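Local coordinates for protein carbohydrate kinase, FGGY (Rhodospirillum rubrum, PDB 3IFR) that probably phosphorylates D-xylulose, as a sugar kinase of the FGGY family within the actin-like ATPase clan, at residues P87-L92 with T140-W145. Residues are numbered along the deposited sequence; the frame is centred on the assembly and turned at random.
Sequences PAVVLL and TAKLRW
Val89 and Lys142 meet where a short strand, 90-92, and the residues leading into it lie against helix 139-149, in the N-terminal actin-like domain of this FGGY kinase. The pair illustrates how a lysine can serve a buried interface twice, with its methylenes as apolar surface and its amine as a polar terminus. The tight part is small: CG2 of Val89 presses on CD of Lys142 at 3.5 Å, closer than carbons usually pack, and lies 4.0 Å from Lys142 CB. Val89 presents this branch because CG1 stands anti to the backbone N (chi1 172°), leaving CG2 on the other side, anti to the carbonyl carbon. The two side chains run at a slant to one another, and Ile103 of strand 102-103 also touches the lysine.

Two residues further along, at Leu91, the packing relaxes. Leu91 and Leu143 pass in opposite senses, and their only close approach is between methyls, Leu91 CD2 to Leu143 CD1 at 4.2 Å. Leu91 also rests on Val160 of strand 159-161, the antiparallel partner of 90-92, while Leu143 reaches Ala203. This looser side is still buried, so the contrast is one of fit and not of exposure to solvent.

No direct hydrogen bond joins the two segments; a water does so at the proline end. The lysine chain is extended as far as CE and then turns at its last torsion (chi4 94°), bringing the amine to the water and to the carbonyl O of Gln136. Pro87, which follows a cis peptide bond, supplies the other end of the bridge: the water accepts from Lys142 NZ at 2.6 Å and donates to Pro87 O, also at 2.6 Å.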
ATOM      1  N   PRO A  87      -7.861   4.605  -0.855  1.00 22.07           N
ATOM      2  CA  PRO A  87      -9.281   4.768  -0.511  1.00 19.52           C
ATOM      3  C   PRO A  87     -10.143   4.517  -1.746  1.00 22.86           C
ATOM      4  O   PRO A  87      -9.969   5.194  -2.768  1.00 21.29           O
ATOM      5  CB  PRO A  87      -9.384   6.234  -0.118  1.00 19.14           C
ATOM      6  CG  PRO A  87      -7.968   6.772  -0.096  1.00 20.88           C
ATOM      7  CD  PRO A  87      -7.163   5.888  -0.981  1.00 23.16           C
ATOM      8  N   ALA A  88     -11.034   3.527  -1.680  1.00 19.72           N
ATOM      9  CA  ALA A  88     -11.968   3.324  -2.749  1.00 17.54           C
ATOM     10  C   ALA A  88     -13.122   4.232  -2.361  1.00 19.81           C
ATOM     11  O   ALA A  88     -13.291   4.577  -1.178  1.00 18.23           O
ATOM     12  CB  ALA A  88     -12.398   1.872  -2.817  1.00 19.15           C
ATOM     13  N   VAL A  89     -13.885   4.669  -3.351  1.00 19.39           N
ATOM     14  CA  VAL A  89     -15.063   5.476  -3.094  1.00 20.02           C
ATOM     15  C   VAL A  89     -16.293   4.694  -3.504  1.00 20.69           C
ATOM     16  O   VAL A  89     -16.519   4.448  -4.693  1.00 21.72           O
ATOM     17  CB  VAL A  89     -15.021   6.792  -3.885  1.00 22.78           C
ATOM     18  CG1 VAL A  89     -16.349   7.545  -3.767  1.00 20.56           C
ATOM     19  CG2 VAL A  89     -13.839   7.669  -3.420  1.00 19.61           C
ATOM     20  N   VAL A  90     -17.072   4.305  -2.500  1.00 20.85           N
ATOM     21  CA  VAL A  90     -18.341   3.605  -2.655  1.00 18.31           C
ATOM     22  C   VAL A  90     -19.455   4.516  -2.152  1.00 19.07           C
ATOM     23  O   VAL A  90     -19.338   5.037  -1.022  1.00 19.39           O
ATOM     24  CB  VAL A  90     -18.337   2.315  -1.780  1.00 18.79           C
ATOM     25  CG1 VAL A  90     -19.674   1.576  -1.900  1.00 17.51           C
ATOM     26  CG2 VAL A  90     -17.221   1.416  -2.216  1.00 17.78           C
ATOM     27  N   LEU A  91     -20.524   4.679  -2.955  1.00 18.40           N
ATOM     28  CA  LEU A  91     -21.697   5.509  -2.620  1.00 19.20           C
ATOM     29  C   LEU A  91     -22.984   4.699  -2.356  1.00 20.51           C
ATOM     30  O   LEU A  91     -23.462   3.953  -3.214  1.00 20.40           O
ATOM     31  CB  LEU A  91     -21.955   6.563  -3.714  1.00 19.60           C
ATOM     32  CG  LEU A  91     -20.660   7.314  -4.064  1.00 20.11           C
ATOM     33  CD1 LEU A  91     -20.781   8.234  -5.246  1.00 18.77           C
ATOM     34  CD2 LEU A  91     -20.220   8.075  -2.853  1.00 19.19           C
ATOM     35  N   LEU A  92     -23.545   4.846  -1.161  1.00 20.31           N
ATOM     36  CA  LEU A  92     -24.835   4.229  -0.874  1.00 20.46           C
ATOM     37  C   LEU A  92     -25.932   5.271  -0.703  1.00 21.81           C
ATOM     38  O   LEU A  92     -25.725   6.358  -0.147  1.00 21.74           O
ATOM     39  CB  LEU A  92     -24.796   3.281   0.341  1.00 20.16           C
ATOM     40  CG  LEU A  92     -23.660   2.254   0.384  1.00 20.98           C
ATOM     41  CD1 LEU A  92     -23.696   1.433   1.680  1.00 19.31           C
ATOM     42  CD2 LEU A  92     -23.679   1.356  -0.878  1.00 20.09           C
ATOM     43  N   THR A 140     -12.559  13.302  -0.943  1.00 22.35           N
ATOM     44  CA  THR A 140     -13.027  14.671  -1.215  1.00 21.59           C
ATOM     45  C   THR A 140     -12.906  15.106  -2.691  1.00 21.49           C
ATOM     46  O   THR A 140     -13.829  15.703  -3.248  1.00 21.04           O
ATOM     47  CB  THR A 140     -12.255  15.655  -0.341  1.00 21.74           C
ATOM     48  OG1 THR A 140     -12.600  15.427   1.035  1.00 23.88           O
ATOM     49  CG2 THR A 140     -12.542  17.092  -0.735  1.00 23.39           C
ATOM     50  N   ALA A 141     -11.774  14.837  -3.323  1.00 18.70           N
ATOM     51  CA  ALA A 141     -11.626  15.156  -4.747  1.00 19.19           C
ATOM     52  C   ALA A 141     -12.633  14.371  -5.595  1.00 23.44           C
ATOM     53  O   ALA A 141     -13.386  14.952  -6.374  1.00 22.14           O
ATOM     54  CB  ALA A 141     -10.218  14.895  -5.239  1.00 18.82           C
ATOM     55  N   LYS A 142     -12.656  13.048  -5.441  1.00 22.36           N
ATOM     56  CA  LYS A 142     -13.667  12.255  -6.123  1.00 20.58           C
ATOM     57  C   LYS A 142     -15.097  12.710  -5.831  1.00 20.32           C
ATOM     58  O   LYS A 142     -15.904  12.756  -6.753  1.00 22.46           O
ATOM     59  CB  LYS A 142     -13.482  10.765  -5.864  1.00 21.62           C
ATOM     60  CG  LYS A 142     -12.265  10.209  -6.586  1.00 21.87           C
ATOM     61  CD  LYS A 142     -11.835   8.927  -5.952  1.00 25.19           C
ATOM     62  CE  LYS A 142     -10.696   8.195  -6.727  1.00 23.92           C
ATOM     63  NZ  LYS A 142      -9.331   8.518  -6.237  1.00 27.12           N
ATOM     64  N   LEU A 143     -15.408  13.079  -4.589  1.00 19.91           N
ATOM     65  CA  LEU A 143     -16.735  13.640  -4.266  1.00 20.62           C
ATOM     66  C   LEU A 143     -17.066  14.928  -5.055  1.00 22.64           C
ATOM     67  O   LEU A 143     -18.136  15.017  -5.663  1.00 23.00           O
ATOM     68  CB  LEU A 143     -16.880  13.890  -2.773  1.00 20.74           C
ATOM     69  CG  LEU A 143     -17.775  12.963  -1.958  1.00 23.11           C
ATOM     70  CD1 LEU A 143     -18.165  11.722  -2.713  1.00 19.89           C
ATOM     71  CD2 LEU A 143     -17.141  12.646  -0.558  1.00 19.56           C
ATOM     72  N   ARG A 144     -16.152  15.909  -5.077  1.00 22.84           N
ATOM     73  CA  ARG A 144     -16.362  17.140  -5.858  1.00 20.50           C
ATOM     74  C   ARG A 144     -16.635  16.810  -7.327  1.00 21.70           C
ATOM     75  O   ARG A 144     -17.456  17.461  -7.954  1.00 21.38           O
ATOM     76  CB  ARG A 144     -15.132  18.055  -5.806  1.00 22.61           C
ATOM     77  CG  ARG A 144     -14.864  18.733  -4.510  1.00 21.82           C
ATOM     78  CD  ARG A 144     -15.896  19.780  -4.162  1.00 23.91           C
ATOM     79  NE  ARG A 144     -15.458  20.551  -3.003  1.00 29.80           N
ATOM     80  CZ  ARG A 144     -14.742  21.682  -3.043  1.00 27.83           C
ATOM     81  NH1 ARG A 144     -14.383  22.221  -4.204  1.00 26.24           N
ATOM     82  NH2 ARG A 144     -14.384  22.278  -1.908  1.00 25.75           N
ATOM     83  N   TRP A 145     -15.920  15.826  -7.890  1.00 21.16           N
ATOM     84  CA  TRP A 145     -16.120  15.455  -9.298  1.00 22.09           C
ATOM     85  C   TRP A 145     -17.551  14.936  -9.515  1.00 23.22           C
ATOM     86  O   TRP A 145     -18.272  15.373 -10.403  1.00 24.91           O
ATOM     87  CB  TRP A 145     -15.116  14.389  -9.720  1.00 21.69           C
ATOM     88  CG  TRP A 145     -15.254  13.980 -11.143  1.00 20.87           C
ATOM     89  CD1 TRP A 145     -14.522  14.439 -12.202  1.00 21.49           C
ATOM     90  CD2 TRP A 145     -16.177  13.016 -11.678  1.00 18.97           C
ATOM     91  NE1 TRP A 145     -14.949  13.835 -13.363  1.00 21.73           N
ATOM     92  CE2 TRP A 145     -15.954  12.951 -13.067  1.00 20.05           C
ATOM     93  CE3 TRP A 145     -17.152  12.190 -11.113  1.00 17.15           C
ATOM     94  CZ2 TRP A 145     -16.688  12.098 -13.905  1.00 21.59           C
ATOM     95  CZ3 TRP A 145     -17.880  11.344 -11.943  1.00 19.13           C
ATOM     96  CH2 TRP A 145     -17.656  11.316 -13.322  1.00 19.91           C
TER
HETATM   97  O   HOH W   1      -8.900   7.239  -3.995  1.00 30.55           O